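Local coordinates for flagellar biosynthetic protein FlhB (Shewanella putrefaciens CN-32, PDB 6Z0W), which probably serves in the flagellar type III export apparatus and in forming the rod of the basal body, its cytoplasmic domain being the part described here, at residues A[23-35]-A[40-54]. Numbering follows the deposited sequence.
Sequences EHYAVAVKYDVKR and FVIAKGVDDVAFKIR
V27 and K44 face each other as a non-hydrogen-bonded pair in an antiparallel beta hairpin, strands 25-30 and 40-46, at the edge of the mixed sheet of the FlhB cytoplasmic domain. A beta bulge at I42 shifts the register by one. The chain then folds back as helix 47-54, beneath the face carrying A26 and A28. Small residues suit this seam: the methyl CB of A26 lies 3.7 Å from CB of A50, and I53 pushes its CG2 branch toward the shallow hollow between the two strand alanines. G45, opposite A26, leaves room that V49 CG1 takes up.

At the hairpin's open end, F51 drives its CE2 corner over the centre of the H24 imidazole, an edge-to-face pair with planes 68° apart. Water links R54 NH1 to Y25 O, tying helix to strand.

Near the turn, F40 is sandwiched. F40 CG stands between its backbone N and carbonyl carbon (chi1 42°), swinging the ring back beside K30, whose aliphatic CB fits against F40 CE1 at 3.7 Å while its ammonium reaches on to N14 O. The opposite face carries the R35 guanidinium, stacked at 15° with R35 CZ 3.9 Å from the centroid of the F40 ring: a flat cation for a flat ring. At the ring's edge, D32 CB touches F40 CZ at 3.7 Å.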
ATOM      1  N   GLU A  23      -5.383 -12.166  -9.809  1.00 51.06           N
ATOM      2  CA  GLU A  23      -5.955 -11.306  -8.786  1.00 50.75           C
ATOM      3  C   GLU A  23      -4.781 -10.497  -8.221  1.00 49.99           C
ATOM      4  O   GLU A  23      -3.851 -11.047  -7.624  1.00 51.54           O
ATOM      5  CB  GLU A  23      -6.704 -12.110  -7.718  1.00 51.76           C
ATOM      6  CG  GLU A  23      -7.282 -11.295  -6.573  1.00 55.62           C
ATOM      7  CD  GLU A  23      -8.614 -10.633  -6.887  1.00 62.25           C
ATOM      8  OE1 GLU A  23      -9.643 -11.017  -6.280  1.00 65.18           O
ATOM      9  OE2 GLU A  23      -8.637  -9.724  -7.739  1.00 63.97           O
ATOM     10  N   HIS A  24      -4.820  -9.194  -8.497  1.00 46.26           N
ATOM     11  CA  HIS A  24      -3.737  -8.258  -8.228  1.00 43.85           C
ATOM     12  C   HIS A  24      -4.230  -7.171  -7.287  1.00 44.15           C
ATOM     13  O   HIS A  24      -5.383  -6.746  -7.365  1.00 48.45           O
ATOM     14  CB  HIS A  24      -3.221  -7.612  -9.533  1.00 45.03           C
ATOM     15  CG  HIS A  24      -2.679  -8.604 -10.516  1.00 53.02           C
ATOM     16  ND1 HIS A  24      -1.383  -9.073 -10.464  1.00 54.68           N
ATOM     17  CD2 HIS A  24      -3.274  -9.254 -11.544  1.00 55.47           C
ATOM     18  CE1 HIS A  24      -1.196  -9.953 -11.431  1.00 55.11           C
ATOM     19  NE2 HIS A  24      -2.327 -10.076 -12.103  1.00 56.83           N
ATOM     20  N   TYR A  25      -3.338  -6.710  -6.415  1.00 38.34           N
ATOM     21  CA  TYR A  25      -3.621  -5.658  -5.449  1.00 37.43           C
ATOM     22  C   TYR A  25      -2.536  -4.592  -5.536  1.00 39.67           C
ATOM     23  O   TYR A  25      -1.358  -4.927  -5.683  1.00 44.38           O
ATOM     24  CB  TYR A  25      -3.626  -6.221  -4.033  1.00 37.51           C
ATOM     25  CG  TYR A  25      -4.823  -7.043  -3.666  1.00 43.38           C
ATOM     26  CD1 TYR A  25      -5.848  -6.483  -2.942  1.00 45.06           C
ATOM     27  CD2 TYR A  25      -4.918  -8.379  -4.033  1.00 46.21           C
ATOM     28  CE1 TYR A  25      -6.928  -7.211  -2.569  1.00 49.13           C
ATOM     29  CE2 TYR A  25      -6.009  -9.122  -3.680  1.00 51.22           C
ATOM     30  CZ  TYR A  25      -7.019  -8.522  -2.945  1.00 55.58           C
ATOM     31  OH  TYR A  25      -8.136  -9.217  -2.555  1.00 65.07           O
ATOM     32  N   ALA A  26      -2.923  -3.319  -5.430  1.00 37.16           N
ATOM     33  CA  ALA A  26      -1.967  -2.221  -5.281  1.00 36.39           C
ATOM     34  C   ALA A  26      -2.593  -1.170  -4.384  1.00 36.48           C
ATOM     35  O   ALA A  26      -3.735  -0.769  -4.625  1.00 41.79           O
ATOM     36  CB  ALA A  26      -1.591  -1.576  -6.633  1.00 36.70           C
ATOM     37  N   VAL A  27      -1.854  -0.706  -3.376  1.00 31.99           N
ATOM     38  CA  VAL A  27      -2.307   0.412  -2.556  1.00 32.86           C
ATOM     39  C   VAL A  27      -1.204   1.463  -2.530  1.00 33.08           C
ATOM     40  O   VAL A  27      -0.045   1.155  -2.203  1.00 30.44           O
ATOM     41  CB  VAL A  27      -2.707  -0.029  -1.135  1.00 33.38           C
ATOM     42  CG1 VAL A  27      -4.029  -0.819  -1.185  1.00 30.54           C
ATOM     43  CG2 VAL A  27      -1.608  -0.878  -0.504  1.00 34.65           C
ATOM     44  N   ALA A  28      -1.547   2.687  -2.940  1.00 32.97           N
ATOM     45  CA  ALA A  28      -0.606   3.801  -2.919  1.00 30.97           C
ATOM     46  C   ALA A  28      -0.706   4.482  -1.553  1.00 30.15           C
ATOM     47  O   ALA A  28      -1.759   5.049  -1.197  1.00 30.22           O
ATOM     48  CB  ALA A  28      -0.891   4.784  -4.066  1.00 29.63           C
ATOM     49  N   VAL A  29       0.390   4.437  -0.794  1.00 30.49           N
ATOM     50  CA  VAL A  29       0.422   4.896   0.591  1.00 29.03           C
ATOM     51  C   VAL A  29       1.201   6.207   0.685  1.00 29.58           C
ATOM     52  O   VAL A  29       2.261   6.361   0.063  1.00 27.36           O
ATOM     53  CB  VAL A  29       1.030   3.807   1.503  1.00 30.21           C
ATOM     54  CG1 VAL A  29       1.121   4.283   2.985  1.00 31.34           C
ATOM     55  CG2 VAL A  29       0.219   2.517   1.398  1.00 27.35           C
ATOM     56  N   LYS A  30       0.691   7.144   1.492  1.00 32.52           N
ATOM     57  CA  LYS A  30       1.382   8.401   1.760  1.00 32.67           C
ATOM     58  C   LYS A  30       1.506   8.630   3.262  1.00 33.63           C
ATOM     59  O   LYS A  30       0.586   8.317   4.020  1.00 33.44           O
ATOM     60  CB  LYS A  30       0.650   9.606   1.119  1.00 32.93           C
ATOM     61  CG  LYS A  30       1.424  10.942   1.177  1.00 33.22           C
ATOM     62  CD  LYS A  30       0.723  11.992   0.297  1.00 33.26           C
ATOM     63  CE  LYS A  30       1.521  13.310   0.164  1.00 35.58           C
ATOM     64  NZ  LYS A  30       2.932  13.069  -0.284  1.00 34.15           N
ATOM     65  N   TYR A  31       2.652   9.165   3.681  1.00 35.22           N
ATOM     66  CA  TYR A  31       2.878   9.620   5.050  1.00 38.09           C
ATOM     67  C   TYR A  31       3.106  11.122   5.016  1.00 37.79           C
ATOM     68  O   TYR A  31       4.091  11.589   4.436  1.00 39.46           O
ATOM     69  CB  TYR A  31       4.083   8.932   5.684  1.00 37.24           C
ATOM     70  CG  TYR A  31       4.400   9.375   7.117  1.00 36.47           C
ATOM     71  CD1 TYR A  31       3.537   9.046   8.165  1.00 33.62           C
ATOM     72  CD2 TYR A  31       5.559  10.109   7.414  1.00 34.80           C
ATOM     73  CE1 TYR A  31       3.805   9.425   9.462  1.00 33.47           C
ATOM     74  CE2 TYR A  31       5.857  10.501   8.741  1.00 32.24           C
ATOM     75  CZ  TYR A  31       4.973  10.164   9.753  1.00 33.43           C
ATOM     76  OH  TYR A  31       5.220  10.530  11.065  1.00 32.63           O
ATOM     77  N   ASP A  32       2.211  11.874   5.643  1.00 35.09           N
ATOM     78  CA  ASP A  32       2.314  13.336   5.634  1.00 36.50           C
ATOM     79  C   ASP A  32       1.846  13.768   7.018  1.00 32.06           C
ATOM     80  O   ASP A  32       0.649  13.951   7.247  1.00 34.20           O
ATOM     81  CB  ASP A  32       1.483  13.933   4.495  1.00 41.42           C
ATOM     82  CG  ASP A  32       1.552  15.459   4.424  1.00 46.38           C
ATOM     83  OD1 ASP A  32       2.312  16.094   5.190  1.00 47.26           O
ATOM     84  OD2 ASP A  32       0.802  16.033   3.597  1.00 48.82           O
ATOM     85  N   VAL A  33       2.799  13.889   7.945  1.00 32.31           N
ATOM     86  CA  VAL A  33       2.450  14.052   9.347  1.00 31.99           C
ATOM     87  C   VAL A  33       1.774  15.398   9.608  1.00 35.80           C
ATOM     88  O   VAL A  33       1.047  15.540  10.604  1.00 38.10           O
ATOM     89  CB  VAL A  33       3.710  13.827  10.225  1.00 30.94           C
ATOM     90  CG1 VAL A  33       4.570  15.060  10.267  1.00 27.03           C
ATOM     91  CG2 VAL A  33       3.334  13.374  11.642  1.00 30.75           C
ATOM     92  N   LYS A  34       1.933  16.388   8.725  1.00 37.81           N
ATOM     93  CA  LYS A  34       1.179  17.608   8.999  1.00 39.37           C
ATOM     94  C   LYS A  34      -0.320  17.399   8.860  1.00 38.44           C
ATOM     95  O   LYS A  34      -1.088  18.243   9.317  1.00 38.77           O
ATOM     96  CB  LYS A  34       1.642  18.773   8.119  1.00 42.43           C
ATOM     97  CG  LYS A  34       1.366  18.665   6.670  1.00 44.39           C
ATOM     98  CD  LYS A  34       1.980  19.853   5.921  1.00 46.16           C
ATOM     99  CE  LYS A  34       1.934  19.592   4.411  1.00 47.69           C
ATOM    100  NZ  LYS A  34       2.641  18.318   4.070  1.00 45.64           N
ATOM    101  N   ARG A  35      -0.742  16.263   8.325  1.00 38.68           N
ATOM    102  CA  ARG A  35      -2.134  15.902   8.125  1.00 44.26           C
ATOM    103  C   ARG A  35      -2.574  14.766   9.041  1.00 41.60           C
ATOM    104  O   ARG A  35      -3.671  14.823   9.603  1.00 40.71           O
ATOM    105  CB  ARG A  35      -2.362  15.494   6.657  1.00 50.76           C
ATOM    106  CG  ARG A  35      -3.695  15.900   6.043  1.00 60.86           C
ATOM    107  CD  ARG A  35      -4.164  14.893   4.935  1.00 64.08           C
ATOM    108  NE  ARG A  35      -4.575  13.595   5.487  1.00 62.66           N
ATOM    109  CZ  ARG A  35      -5.453  12.758   4.935  1.00 63.90           C
ATOM    110  NH1 ARG A  35      -6.046  13.056   3.788  1.00 65.93           N
ATOM    111  NH2 ARG A  35      -5.745  11.608   5.540  1.00 64.02           N
ATOM    112  N   PHE A  40      -1.717   7.180   5.122  1.00 30.24           N
ATOM    113  CA  PHE A  40      -3.043   7.074   4.545  1.00 32.18           C
ATOM    114  C   PHE A  40      -2.962   6.585   3.102  1.00 33.13           C
ATOM    115  O   PHE A  40      -1.941   6.720   2.421  1.00 31.57           O
ATOM    116  CB  PHE A  40      -3.814   8.408   4.598  1.00 36.12           C
ATOM    117  CG  PHE A  40      -2.985   9.627   4.260  1.00 40.24           C
ATOM    118  CD1 PHE A  40      -3.023  10.201   2.987  1.00 39.32           C
ATOM    119  CD2 PHE A  40      -2.199  10.230   5.238  1.00 41.33           C
ATOM    120  CE1 PHE A  40      -2.254  11.335   2.701  1.00 41.23           C
ATOM    121  CE2 PHE A  40      -1.452  11.345   4.959  1.00 40.43           C
ATOM    122  CZ  PHE A  40      -1.477  11.905   3.696  1.00 40.69           C
ATOM    123  N   VAL A  41      -4.079   6.035   2.629  1.00 34.88           N
ATOM    124  CA  VAL A  41      -4.151   5.497   1.274  1.00 31.43           C
ATOM    125  C   VAL A  41      -4.690   6.594   0.365  1.00 31.43           C
ATOM    126  O   VAL A  41      -5.755   7.151   0.634  1.00 35.48           O
ATOM    127  CB  VAL A  41      -5.039   4.241   1.233  1.00 32.12           C
ATOM    128  CG1 VAL A  41      -5.443   3.899  -0.181  1.00 29.12           C
ATOM    129  CG2 VAL A  41      -4.308   3.064   1.922  1.00 32.73           C
ATOM    130  N   ILE A  42      -3.963   6.915  -0.709  1.00 30.96           N
ATOM    131  CA  ILE A  42      -4.420   7.940  -1.651  1.00 30.50           C
ATOM    132  C   ILE A  42      -4.831   7.358  -2.992  1.00 32.79           C
ATOM    133  O   ILE A  42      -5.446   8.078  -3.803  1.00 33.46           O
ATOM    134  CB  ILE A  42      -3.358   9.041  -1.857  1.00 29.72           C
ATOM    135  CG1 ILE A  42      -2.084   8.431  -2.443  1.00 28.00           C
ATOM    136  CG2 ILE A  42      -3.022   9.686  -0.543  1.00 29.06           C
ATOM    137  CD1 ILE A  42      -1.015   9.470  -2.692  1.00 29.20           C
ATOM    138  N   ALA A  43      -4.546   6.080  -3.243  1.00 33.29           N
ATOM    139  CA  ALA A  43      -5.089   5.366  -4.391  1.00 33.35           C
ATOM    140  C   ALA A  43      -5.075   3.871  -4.078  1.00 33.53           C
ATOM    141  O   ALA A  43      -4.204   3.395  -3.343  1.00 36.11           O
ATOM    142  CB  ALA A  43      -4.283   5.661  -5.667  1.00 33.92           C
ATOM    143  N   LYS A  44      -6.045   3.142  -4.626  1.00 33.74           N
ATOM    144  CA  LYS A  44      -6.057   1.701  -4.488  1.00 32.66           C
ATOM    145  C   LYS A  44      -6.867   1.098  -5.627  1.00 35.20           C
ATOM    146  O   LYS A  44      -7.759   1.737  -6.178  1.00 36.14           O
ATOM    147  CB  LYS A  44      -6.633   1.261  -3.128  1.00 31.95           C
ATOM    148  CG  LYS A  44      -8.154   1.359  -2.960  1.00 36.07           C
ATOM    149  CD  LYS A  44      -8.488   0.698  -1.608  1.00 39.10           C
ATOM    150  CE  LYS A  44      -9.959   0.534  -1.287  1.00 37.85           C
ATOM    151  NZ  LYS A  44     -10.116   0.077   0.141  1.00 36.14           N
ATOM    152  N   GLY A  45      -6.543  -0.144  -5.969  1.00 34.03           N
ATOM    153  CA  GLY A  45      -7.272  -0.850  -7.008  1.00 35.15           C
ATOM    154  C   GLY A  45      -6.840  -2.293  -7.051  1.00 35.88           C
ATOM    155  O   GLY A  45      -5.798  -2.675  -6.500  1.00 36.04           O
ATOM    156  N   VAL A  46      -7.664  -3.103  -7.696  1.00 40.04           N
ATOM    157  CA  VAL A  46      -7.265  -4.473  -7.922  1.00 41.87           C
ATOM    158  C   VAL A  46      -7.095  -4.679  -9.411  1.00 46.71           C
ATOM    159  O   VAL A  46      -7.529  -3.869 -10.245  1.00 45.96           O
ATOM    160  CB  VAL A  46      -8.251  -5.505  -7.332  1.00 43.21           C
ATOM    161  CG1 VAL A  46      -8.333  -5.352  -5.812  1.00 38.98           C
ATOM    162  CG2 VAL A  46      -9.639  -5.391  -8.013  1.00 46.32           C
ATOM    163  N   ASP A  47      -6.426  -5.787  -9.730  1.00 51.30           N
ATOM    164  CA  ASP A  47      -6.309  -6.284 -11.093  1.00 51.50           C
ATOM    165  C   ASP A  47      -5.788  -5.201 -12.032  1.00 51.39           C
ATOM    166  O   ASP A  47      -4.657  -4.735 -11.854  1.00 48.48           O
ATOM    167  CB  ASP A  47      -7.649  -6.865 -11.518  1.00 53.95           C
ATOM    168  CG  ASP A  47      -8.084  -8.027 -10.606  1.00 54.36           C
ATOM    169  OD1 ASP A  47      -7.201  -8.660  -9.981  1.00 50.19           O
ATOM    170  OD2 ASP A  47      -9.297  -8.309 -10.518  1.00 54.80           O
ATOM    171  N   ASP A  48      -6.575  -4.790 -13.030  1.00 54.19           N
ATOM    172  CA  ASP A  48      -6.035  -3.871 -14.029  1.00 57.79           C
ATOM    173  C   ASP A  48      -5.799  -2.490 -13.441  1.00 55.35           C
ATOM    174  O   ASP A  48      -4.834  -1.810 -13.813  1.00 52.55           O
ATOM    175  CB  ASP A  48      -6.955  -3.753 -15.231  1.00 64.57           C
ATOM    176  CG  ASP A  48      -6.502  -2.673 -16.187  1.00 69.60           C
ATOM    177  OD1 ASP A  48      -5.460  -2.864 -16.865  1.00 72.92           O
ATOM    178  OD2 ASP A  48      -7.181  -1.621 -16.245  1.00 69.93           O
ATOM    179  N   VAL A  49      -6.690  -2.047 -12.553  1.00 53.18           N
ATOM    180  CA  VAL A  49      -6.486  -0.767 -11.889  1.00 48.98           C
ATOM    181  C   VAL A  49      -5.217  -0.815 -11.050  1.00 45.32           C
ATOM    182  O   VAL A  49      -4.507   0.188 -10.915  1.00 43.81           O
ATOM    183  CB  VAL A  49      -7.727  -0.409 -11.049  1.00 46.07           C
ATOM    184  CG1 VAL A  49      -7.498   0.889 -10.276  1.00 42.41           C
ATOM    185  CG2 VAL A  49      -8.981  -0.309 -11.951  1.00 47.25           C
ATOM    186  N   ALA A  50      -4.917  -1.980 -10.469  1.00 45.16           N
ATOM    187  CA  ALA A  50      -3.664  -2.146  -9.748  1.00 42.14           C
ATOM    188  C   ALA A  50      -2.471  -1.935 -10.679  1.00 42.80           C
ATOM    189  O   ALA A  50      -1.513  -1.234 -10.317  1.00 40.96           O
ATOM    190  CB  ALA A  50      -3.629  -3.525  -9.082  1.00 39.56           C
ATOM    191  N   PHE A  51      -2.526  -2.481 -11.908  1.00 42.75           N
ATOM    192  CA  PHE A  51      -1.407  -2.254 -12.823  1.00 45.91           C
ATOM    193  C   PHE A  51      -1.336  -0.814 -13.333  1.00 42.94           C
ATOM    194  O   PHE A  51      -0.231  -0.328 -13.616  1.00 41.57           O
ATOM    195  CB  PHE A  51      -1.444  -3.249 -13.990  1.00 55.41           C
ATOM    196  CG  PHE A  51      -0.742  -4.548 -13.668  1.00 65.76           C
ATOM    197  CD1 PHE A  51       0.647  -4.627 -13.660  1.00 68.43           C
ATOM    198  CD2 PHE A  51      -1.469  -5.671 -13.298  1.00 70.47           C
ATOM    199  CE1 PHE A  51       1.294  -5.818 -13.329  1.00 69.97           C
ATOM    200  CE2 PHE A  51      -0.829  -6.855 -12.967  1.00 72.76           C
ATOM    201  CZ  PHE A  51       0.551  -6.926 -12.979  1.00 72.03           C
ATOM    202  N   LYS A  52      -2.471  -0.104 -13.455  1.00 42.06           N
ATOM    203  CA  LYS A  52      -2.371   1.307 -13.829  1.00 44.35           C
ATOM    204  C   LYS A  52      -1.738   2.126 -12.701  1.00 39.23           C
ATOM    205  O   LYS A  52      -0.942   3.030 -12.966  1.00 37.51           O
ATOM    206  CB  LYS A  52      -3.735   1.884 -14.215  1.00 49.58           C
ATOM    207  CG  LYS A  52      -3.690   2.818 -15.449  1.00 59.37           C
ATOM    208  CD  LYS A  52      -3.104   4.207 -15.105  1.00 63.29           C
ATOM    209  CE  LYS A  52      -3.541   5.310 -16.075  1.00 66.05           C
ATOM    210  NZ  LYS A  52      -3.343   6.678 -15.486  1.00 65.33           N
ATOM    211  N   ILE A  53      -2.054   1.807 -11.448  1.00 37.91           N
ATOM    212  CA  ILE A  53      -1.371   2.474 -10.340  1.00 37.11           C
ATOM    213  C   ILE A  53       0.125   2.193 -10.406  1.00 39.84           C
ATOM    214  O   ILE A  53       0.957   3.106 -10.297  1.00 40.56           O
ATOM    215  CB  ILE A  53      -1.982   2.029  -8.998  1.00 30.91           C
ATOM    216  CG1 ILE A  53      -3.388   2.599  -8.893  1.00 30.94           C
ATOM    217  CG2 ILE A  53      -1.079   2.477  -7.809  1.00 29.95           C
ATOM    218  CD1 ILE A  53      -4.172   2.118  -7.695  1.00 30.46           C
ATOM    219  N   ARG A  54       0.490   0.927 -10.606  1.00 40.05           N
ATOM    220  CA  ARG A  54       1.905   0.576 -10.662  1.00 40.80           C
ATOM    221  C   ARG A  54       2.619   1.287 -11.813  1.00 40.07           C
ATOM    222  O   ARG A  54       3.719   1.836 -11.626  1.00 38.86           O
ATOM    223  CB  ARG A  54       2.043  -0.941 -10.765  1.00 43.22           C
ATOM    224  CG  ARG A  54       1.656  -1.647  -9.473  1.00 43.07           C
ATOM    225  CD  ARG A  54       1.592  -3.157  -9.657  1.00 44.95           C
ATOM    226  NE  ARG A  54       2.864  -3.692 -10.132  1.00 46.94           N
ATOM    227  CZ  ARG A  54       3.223  -4.973 -10.071  1.00 49.02           C
ATOM    228  NH1 ARG A  54       2.413  -5.884  -9.534  1.00 50.13           N
ATOM    229  NH2 ARG A  54       4.406  -5.344 -10.543  1.00 48.00           N
TER
HETATM  230  O   HOH W   1      -0.203  -5.715  -8.110  1.00 38.31           O